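Local atomic coordinates of killer cell lectin-like receptor 3 (Mus musculus, PDB entry 3C8J), a protein that serves on natural killer cells as a disulfide-linked homodimeric receptor that recognises class I MHC molecules. Residues R79-W84 with I95-T100; P133-I138 with I188-I193; M166-R171 with A179-I184. The protein carries 4 engineered substitutions. All blocks are in the same frame, centred on the assembly; numbering follows the deposited sequence.

Contact 1. Residues R79-W84 with I95-T100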
# COMPACT_ATOMS: atom_id res chain seq x y z
N ARG A 79 21.82 -3.49 -12.93
CA ARG A 79 21.35 -3.76 -11.55
C ARG A 79 20.30 -4.87 -11.54
O ARG A 79 20.23 -5.67 -10.59
CB ARG A 79 20.74 -2.51 -10.88
CG ARG A 79 21.53 -1.94 -9.69
CD ARG A 79 21.82 -2.98 -8.58
NE ARG A 79 23.14 -3.60 -8.72
CZ ARG A 79 23.89 -4.03 -7.70
NH1 ARG A 79 23.47 -3.91 -6.45
NH2 ARG A 79 25.08 -4.58 -7.94
N GLY A 80 19.46 -4.88 -12.59
CA GLY A 80 18.31 -5.79 -12.66
C GLY A 80 16.91 -5.19 -12.82
O GLY A 80 16.73 -3.97 -12.98
N VAL A 81 15.91 -6.07 -12.77
CA VAL A 81 14.53 -5.70 -13.00
C VAL A 81 13.84 -5.69 -11.65
O VAL A 81 13.79 -6.71 -10.96
CB VAL A 81 13.84 -6.71 -13.90
CG1 VAL A 81 12.41 -6.32 -14.10
CG2 VAL A 81 14.55 -6.81 -15.22
N LYS A 82 13.28 -4.55 -11.27
CA LYS A 82 12.55 -4.47 -10.02
C LYS A 82 11.33 -3.57 -10.18
O LYS A 82 11.25 -2.78 -11.12
CB LYS A 82 13.47 -3.96 -8.91
CG LYS A 82 14.01 -2.59 -9.22
CD LYS A 82 14.86 -2.02 -8.11
CE LYS A 82 15.85 -1.00 -8.68
NZ LYS A 82 15.27 -0.02 -9.63
N TYR A 83 10.37 -3.71 -9.27
CA TYR A 83 9.32 -2.71 -9.10
C TYR A 83 9.14 -2.47 -7.60
O TYR A 83 9.59 -3.29 -6.78
CB TYR A 83 7.99 -3.12 -9.78
CG TYR A 83 7.27 -4.28 -9.13
CD1 TYR A 83 6.27 -4.08 -8.18
CD2 TYR A 83 7.61 -5.59 -9.46
CE1 TYR A 83 5.62 -5.16 -7.60
CE2 TYR A 83 7.00 -6.67 -8.88
CZ TYR A 83 6.01 -6.46 -7.96
OH TYR A 83 5.41 -7.58 -7.41
N TRP A 84 8.52 -1.35 -7.24
CA TRP A 84 8.18 -1.14 -5.86
C TRP A 84 6.68 -0.90 -5.66
O TRP A 84 5.97 -0.53 -6.59
CB TRP A 84 9.03 -0.03 -5.25
CG TRP A 84 8.85 1.31 -5.90
CD1 TRP A 84 9.49 1.78 -7.03
CD2 TRP A 84 8.00 2.36 -5.46
NE1 TRP A 84 9.08 3.05 -7.32
CE2 TRP A 84 8.18 3.45 -6.37
CE3 TRP A 84 7.12 2.51 -4.39
CZ2 TRP A 84 7.50 4.66 -6.22
CZ3 TRP A 84 6.44 3.73 -4.25
CH2 TRP A 84 6.64 4.78 -5.16
N ILE A 95 12.56 -7.53 -6.36
CA ILE A 95 13.65 -7.60 -7.33
C ILE A 95 13.52 -8.91 -8.10
O ILE A 95 13.69 -10.01 -7.55
CB ILE A 95 15.02 -7.45 -6.65
CG1 ILE A 95 15.02 -6.19 -5.79
CG2 ILE A 95 16.14 -7.40 -7.70
CD1 ILE A 95 16.36 -5.75 -5.34
N MET A 96 13.23 -8.76 -9.39
CA MET A 96 12.81 -9.85 -10.26
C MET A 96 13.94 -10.44 -11.12
O MET A 96 13.73 -10.80 -12.28
CB MET A 96 11.64 -9.35 -11.12
CG MET A 96 10.43 -8.91 -10.30
SD MET A 96 9.68 -10.16 -9.21
CE MET A 96 8.58 -11.09 -10.30
N ASN A 97 15.15 -10.50 -10.54
CA ASN A 97 16.28 -11.29 -11.05
C ASN A 97 16.60 -12.33 -10.01
O ASN A 97 16.50 -12.04 -8.81
CB ASN A 97 17.57 -10.47 -11.19
CG ASN A 97 17.36 -9.17 -11.88
OD1 ASN A 97 16.84 -8.22 -11.28
ND2 ASN A 97 17.78 -9.09 -13.14
N LYS A 98 17.02 -13.51 -10.44
CA LYS A 98 17.34 -14.59 -9.54
C LYS A 98 18.79 -14.47 -9.09
O LYS A 98 19.71 -14.69 -9.88
CB LYS A 98 17.10 -15.93 -10.21
CG LYS A 98 15.64 -16.21 -10.57
CD LYS A 98 15.53 -17.44 -11.50
CE LYS A 98 14.11 -17.98 -11.62
NZ LYS A 98 14.07 -18.98 -12.72
N THR A 99 18.98 -14.10 -7.83
CA THR A 99 20.31 -14.07 -7.21
C THR A 99 20.33 -15.02 -6.01
O THR A 99 19.27 -15.50 -5.60
CB THR A 99 20.74 -12.66 -6.72
OG1 THR A 99 20.09 -12.35 -5.48
CG2 THR A 99 20.43 -11.58 -7.76
N THR A 100 21.53 -15.26 -5.47
CA THR A 100 21.70 -15.95 -4.18
C THR A 100 21.08 -15.10 -3.09
O THR A 100 20.74 -13.94 -3.33
CB THR A 100 23.20 -16.15 -3.79
OG1 THR A 100 23.78 -14.90 -3.44
CG2 THR A 100 24.00 -16.81 -4.92
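Asn-97 reaches across to the backbone of Gly-80 and Val-81 and there takes the part that a main-chain carbonyl would play in a regular sheet; it belongs to residues 97-99, implicated in MHC class I binding. From CB its chain sets out with CG anti to the carbonyl carbon (chi1 -47°), which carries the amide over to the other segment. CG itself comes to 3.6 Å from Gly-80 CA. Beyond it OD1 accepts the N-H of Val-81 at 2.8 Å, in the carbonyl plane and on a lone pair, although the bond is bent at the hydrogen (144°). The same OD1 lies 3.2 Å from Gly-80 CA, and ND2 rests 3.4 Å from that CA. The hairpin of strands 82-88 and 90-96, which lies along one side of the C-type lectin-like domain, is paired here at its open end: Met-96 N gives its hydrogen to Val-81 O at 2.6 Å, and Lys-82 and Ile-95 form an antiparallel, non-hydrogen-bonded pair. On the face they share, Lys-82 CB lies 4.1 Å from Ile-95 CG1, while the rest of the lysine leads away. Met-96 sets CB against Val-81 CG1 and brings CG near the plane of the Tyr-83 ring, at the edge, 4.3 Å from CE2. That ring also stacks on Phe-94, and its hydroxyl is hydrogen-bonded to His-130. Trp-84, in the stretch involved in dimerization, meets Phe-201 of the second subunit.

Contact 2. Residues P133-I138 with I188-I193. Engineered in segment 133-138: Gly-134 (natural residue Glu).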
# COMPACT_ATOMS: atom_id res chain seq x y z
N PRO A 133 3.70 -15.50 -9.15
CA PRO A 133 4.21 -16.86 -8.81
C PRO A 133 5.72 -16.96 -8.94
O PRO A 133 6.27 -16.62 -9.99
CB PRO A 133 3.53 -17.75 -9.83
CG PRO A 133 2.24 -17.09 -10.09
CD PRO A 133 2.46 -15.58 -9.96
N GLY A 134 6.40 -17.35 -7.87
CA GLY A 134 7.84 -17.51 -7.88
C GLY A 134 8.32 -17.81 -6.47
O GLY A 134 7.53 -18.14 -5.59
N ASN A 135 9.63 -17.69 -6.27
CA ASN A 135 10.25 -17.88 -4.97
C ASN A 135 11.10 -16.67 -4.63
O ASN A 135 11.94 -16.26 -5.44
CB ASN A 135 11.09 -19.13 -4.98
CG ASN A 135 10.28 -20.35 -5.29
OD1 ASN A 135 10.65 -21.16 -6.14
ND2 ASN A 135 9.14 -20.49 -4.63
N TYR A 136 10.89 -16.11 -3.45
CA TYR A 136 11.52 -14.85 -3.07
C TYR A 136 12.32 -14.99 -1.78
O TYR A 136 11.78 -15.35 -0.72
CB TYR A 136 10.44 -13.77 -2.89
CG TYR A 136 9.64 -13.47 -4.12
CD1 TYR A 136 8.65 -14.34 -4.55
CD2 TYR A 136 9.85 -12.30 -4.84
CE1 TYR A 136 7.92 -14.08 -5.69
CE2 TYR A 136 9.07 -12.02 -5.97
CZ TYR A 136 8.11 -12.93 -6.38
OH TYR A 136 7.37 -12.72 -7.49
N TRP A 137 13.61 -14.70 -1.84
CA TRP A 137 14.41 -14.64 -0.64
C TRP A 137 13.84 -13.56 0.28
O TRP A 137 13.37 -12.51 -0.19
CB TRP A 137 15.86 -14.32 -0.98
CG TRP A 137 16.60 -15.44 -1.64
CD1 TRP A 137 17.23 -15.39 -2.85
CD2 TRP A 137 16.82 -16.79 -1.14
NE1 TRP A 137 17.84 -16.60 -3.13
CE2 TRP A 137 17.60 -17.47 -2.10
CE3 TRP A 137 16.44 -17.47 0.02
CZ2 TRP A 137 18.00 -18.80 -1.94
CZ3 TRP A 137 16.83 -18.79 0.18
CH2 TRP A 137 17.61 -19.44 -0.79
N ILE A 138 13.83 -13.84 1.58
CA ILE A 138 13.46 -12.85 2.59
C ILE A 138 14.56 -12.82 3.66
O ILE A 138 15.42 -13.70 3.67
CB ILE A 138 12.05 -13.07 3.18
CG1 ILE A 138 11.96 -14.40 3.93
CG2 ILE A 138 11.01 -13.03 2.09
CD1 ILE A 138 10.62 -14.57 4.65
N ILE A 188 20.89 -20.80 -3.89
CA ILE A 188 19.90 -20.98 -4.94
C ILE A 188 19.45 -19.62 -5.51
O ILE A 188 19.10 -18.71 -4.76
CB ILE A 188 18.70 -21.84 -4.48
CG1 ILE A 188 19.19 -23.21 -4.03
CG2 ILE A 188 17.68 -22.00 -5.62
CD1 ILE A 188 18.10 -24.18 -3.65
N PRO A 189 19.51 -19.47 -6.85
CA PRO A 189 19.13 -18.22 -7.48
C PRO A 189 17.61 -18.03 -7.44
O PRO A 189 16.88 -18.69 -8.18
CB PRO A 189 19.61 -18.39 -8.93
CG PRO A 189 20.37 -19.67 -8.99
CD PRO A 189 19.93 -20.49 -7.83
N TYR A 190 17.16 -17.14 -6.56
CA TYR A 190 15.75 -16.80 -6.47
C TYR A 190 15.53 -15.30 -6.61
O TYR A 190 16.47 -14.50 -6.61
CB TYR A 190 15.17 -17.25 -5.12
CG TYR A 190 14.93 -18.73 -4.98
CD1 TYR A 190 15.01 -19.33 -3.72
CD2 TYR A 190 14.63 -19.54 -6.09
CE1 TYR A 190 14.80 -20.70 -3.56
CE2 TYR A 190 14.41 -20.92 -5.95
CZ TYR A 190 14.50 -21.49 -4.66
OH TYR A 190 14.31 -22.86 -4.47
N TYR A 191 14.27 -14.92 -6.70
CA TYR A 191 13.90 -13.52 -6.61
C TYR A 191 14.17 -13.02 -5.19
O TYR A 191 14.71 -13.75 -4.35
CB TYR A 191 12.43 -13.36 -6.93
CG TYR A 191 12.03 -13.77 -8.31
CD1 TYR A 191 10.79 -14.35 -8.54
CD2 TYR A 191 12.88 -13.56 -9.40
CE1 TYR A 191 10.39 -14.71 -9.82
CE2 TYR A 191 12.49 -13.93 -10.69
CZ TYR A 191 11.24 -14.50 -10.89
OH TYR A 191 10.84 -14.87 -12.16
N CYS A 192 13.78 -11.79 -4.91
CA CYS A 192 14.21 -11.11 -3.72
C CYS A 192 13.23 -10.00 -3.36
O CYS A 192 12.80 -9.25 -4.24
CB CYS A 192 15.59 -10.55 -4.02
SG CYS A 192 16.27 -9.48 -2.82
N ILE A 193 12.89 -9.91 -2.07
CA ILE A 193 12.00 -8.86 -1.57
C ILE A 193 12.69 -7.96 -0.54
O ILE A 193 13.18 -8.44 0.48
CB ILE A 193 10.72 -9.40 -0.89
CG1 ILE A 193 10.06 -10.48 -1.75
CG2 ILE A 193 9.74 -8.24 -0.64
CD1 ILE A 193 8.75 -11.02 -1.21
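Parallel pairing of strands 136-143 and 190-197 in the central sheet of the C-type lectin-like domain brings Tyr-136 beside Tyr-191 and Trp-137 beside Cys-192. Trp-137 is gripped from both ends of its backbone: its N donates to Tyr-191 O at 2.9 Å, while its O receives Ile-193 N. A weak bond, from Tyr-191 N to Asn-135 O, adds to these. With CG anti to the carbonyl carbon (chi1 -71°), the Trp-137 indole is laid against the 188-193 segment, and NE1 gives its hydrogen to Ile-188 O at 2.9 Å, with Thr-99 O as a second, weak acceptor; the Ile-188 oxygen sits near the ring plane, but the N-H is bent away from it (131°). Tyr-190 CB lies over a face of the indole, 3.7 Å from the centroid of its five-membered ring, and the two aromatic planes are inclined at 46°. Tyr-190 is itself sandwiched, with Asn-135 CB over the centre of one face and Ile-188 CG2 over the rim of the other. In the lectin-like fold this strand pair is tied to helix 101-110 by the disulfide of Cys-192 with Cys-104, on the Trp-137 side of the sheet. On the other side, Tyr-191 CB stands over the Tyr-136 ring, 3.9 Å from its centroid. Ile-193 CG1 packs 3.5 Å from Tyr-136 CB, and the Tyr-136 hydroxyl is hydrogen-bonded to Ile-132 O. Engineered Gly-134 brings its CA to 4.3 Å from Tyr-191 CE1.

Contact 3. Residues M166-R171 with A179-I184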
# COMPACT_ATOMS: atom_id res chain seq x y z
N MET A 166 7.82 -24.88 12.60
CA MET A 166 7.95 -25.34 11.22
C MET A 166 9.18 -26.20 10.96
O MET A 166 9.39 -26.65 9.83
CB MET A 166 7.94 -24.17 10.27
CG MET A 166 6.56 -23.70 9.90
SD MET A 166 6.64 -22.80 8.36
CE MET A 166 5.02 -23.23 7.71
N ASN A 167 9.99 -26.41 12.01
CA ASN A 167 11.17 -27.30 11.98
C ASN A 167 12.03 -27.19 10.73
O ASN A 167 12.12 -28.15 9.95
CB ASN A 167 10.74 -28.76 12.16
CG ASN A 167 10.39 -29.08 13.59
OD1 ASN A 167 11.26 -29.13 14.46
ND2 ASN A 167 9.12 -29.34 13.83
N PHE A 168 12.65 -26.03 10.53
CA PHE A 168 13.56 -25.83 9.41
C PHE A 168 14.86 -26.61 9.64
O PHE A 168 15.55 -26.41 10.65
CB PHE A 168 13.86 -24.35 9.19
CG PHE A 168 12.71 -23.57 8.61
CD1 PHE A 168 11.71 -24.20 7.86
CD2 PHE A 168 12.63 -22.19 8.81
CE1 PHE A 168 10.64 -23.46 7.33
CE2 PHE A 168 11.56 -21.44 8.28
CZ PHE A 168 10.57 -22.08 7.54
N LYS A 169 15.16 -27.51 8.71
CA LYS A 169 16.29 -28.44 8.83
C LYS A 169 17.59 -27.84 8.32
O LYS A 169 18.53 -27.64 9.09
CB LYS A 169 15.98 -29.76 8.11
CG LYS A 169 14.87 -30.57 8.76
CD LYS A 169 14.93 -32.03 8.35
CE LYS A 169 14.55 -32.93 9.52
NZ LYS A 169 14.92 -34.35 9.29
N SER A 170 17.63 -27.53 7.02
CA SER A 170 18.82 -26.98 6.35
C SER A 170 19.45 -25.80 7.07
O SER A 170 18.76 -24.91 7.56
CB SER A 170 18.46 -26.57 4.92
OG SER A 170 17.42 -25.61 4.94
N ARG A 171 20.78 -25.81 7.14
CA ARG A 171 21.53 -24.66 7.66
C ARG A 171 21.58 -23.55 6.60
O ARG A 171 22.64 -22.95 6.37
CB ARG A 171 22.94 -25.06 8.09
CG ARG A 171 23.03 -25.50 9.53
CD ARG A 171 24.46 -25.88 9.91
NE ARG A 171 24.57 -26.32 11.30
CZ ARG A 171 24.23 -27.53 11.74
NH1 ARG A 171 23.76 -28.43 10.89
NH2 ARG A 171 24.36 -27.84 13.03
N ALA A 179 2.38 -19.99 -1.94
CA ALA A 179 1.87 -21.11 -1.16
C ALA A 179 2.39 -21.17 0.28
O ALA A 179 1.65 -21.55 1.18
CB ALA A 179 2.15 -22.40 -1.88
N ARG A 180 3.66 -20.81 0.50
CA ARG A 180 4.20 -20.81 1.87
C ARG A 180 5.61 -20.21 2.02
O ARG A 180 6.04 -19.42 1.17
CB ARG A 180 4.17 -22.22 2.45
CG ARG A 180 4.97 -23.17 1.64
CD ARG A 180 4.62 -24.63 1.93
NE ARG A 180 5.36 -25.47 1.00
CZ ARG A 180 5.01 -25.69 -0.27
NH1 ARG A 180 3.91 -25.14 -0.78
NH2 ARG A 180 5.78 -26.45 -1.04
N ILE A 181 6.27 -20.53 3.13
CA ILE A 181 7.68 -20.20 3.35
C ILE A 181 8.45 -21.48 3.67
O ILE A 181 7.93 -22.38 4.31
CB ILE A 181 7.92 -19.16 4.50
CG1 ILE A 181 7.53 -19.72 5.86
CG2 ILE A 181 7.17 -17.89 4.26
CD1 ILE A 181 8.24 -19.07 7.01
N GLU A 182 9.71 -21.54 3.24
CA GLU A 182 10.52 -22.74 3.32
C GLU A 182 11.98 -22.40 3.60
O GLU A 182 12.38 -21.24 3.52
CB GLU A 182 10.43 -23.51 2.01
CG GLU A 182 9.31 -24.51 1.93
CD GLU A 182 9.70 -25.67 1.04
OE1 GLU A 182 9.64 -25.51 -0.21
OE2 GLU A 182 10.06 -26.75 1.59
N ASP A 183 12.78 -23.42 3.89
CA ASP A 183 14.21 -23.25 4.08
C ASP A 183 15.03 -24.05 3.07
O ASP A 183 14.78 -25.26 2.85
CB ASP A 183 14.64 -23.60 5.52
CG ASP A 183 14.36 -25.06 5.89
OD1 ASP A 183 13.26 -25.57 5.62
OD2 ASP A 183 15.27 -25.69 6.48
N ILE A 184 16.01 -23.39 2.46
CA ILE A 184 16.85 -24.01 1.43
C ILE A 184 18.24 -23.35 1.33
O ILE A 184 18.45 -22.25 1.85
CB ILE A 184 16.10 -24.06 0.06
CG1 ILE A 184 16.54 -25.27 -0.77
CG2 ILE A 184 16.18 -22.72 -0.67
CD1 ILE A 184 15.45 -25.89 -1.64
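The irregular segment 166-171 runs beside strand 181-184 in nearly the same direction, their touching parts 19° apart, with Phe-168 abreast of Asp-183 and Ser-170 of Ile-184. Asp-183 is the hub. Its CG lies between the backbone N and the carbonyl carbon (chi1 62°), which presents the carboxylate to the loop. Ser-170 OG donates to OD2 at 2.6 Å, coming from above the carboxylate plane, and the backbone N of Lys-169 is 2.9 Å from the same OD2. Asp-183 and Phe-168 lie alongside each other, pointing opposite ways, with Asp-183 CB over one face of the ring, 4.0 Å from its centroid, and the carboxylate turned 28° from the ring plane. At the ring edge, Ile-181 CD1 approaches Phe-168 CZ to 3.8 Å. Met-166 extends this apolar patch, crossing Ile-181 at about a right angle, with SD 4.1 Å from CG1. Trp-149 meets Phe-168 edge-to-face, joining the patch to strand 148-151. A strand carboxylate thus meets a loop of irregular backbone through a serine hydroxyl. Such packing of the long loop region, here 166-171, on a later strand is part of the C-type lectin-like fold, and residues 161-170 and 177-182 are implicated in binding class I MHC.

Overall arrangement
All three contacts reach one curled sheet, but at different depths. Contact 2 is the most buried, half of its touching residues being interior, and it relies on parallel backbone pairing and aromatic packing. Contacts 1 and 3 lie at the surface, about 22 Å apart between centres, and each turns on one polar side chain: an amide that binds a backbone N-H in contact 1, a carboxylate that takes a serine hydroxyl in contact 3. Contact 2 touches both. Strands 90-96 and 190-197 are sheet neighbours, with a probable hydrogen bond from Ile-95 N to Cys-192 O, and Ile-184 packs on Trp-137 and Tyr-190. Along the chain, contact 3 is nested within the loop that contact 2 closes, whereas contact 1 precedes both.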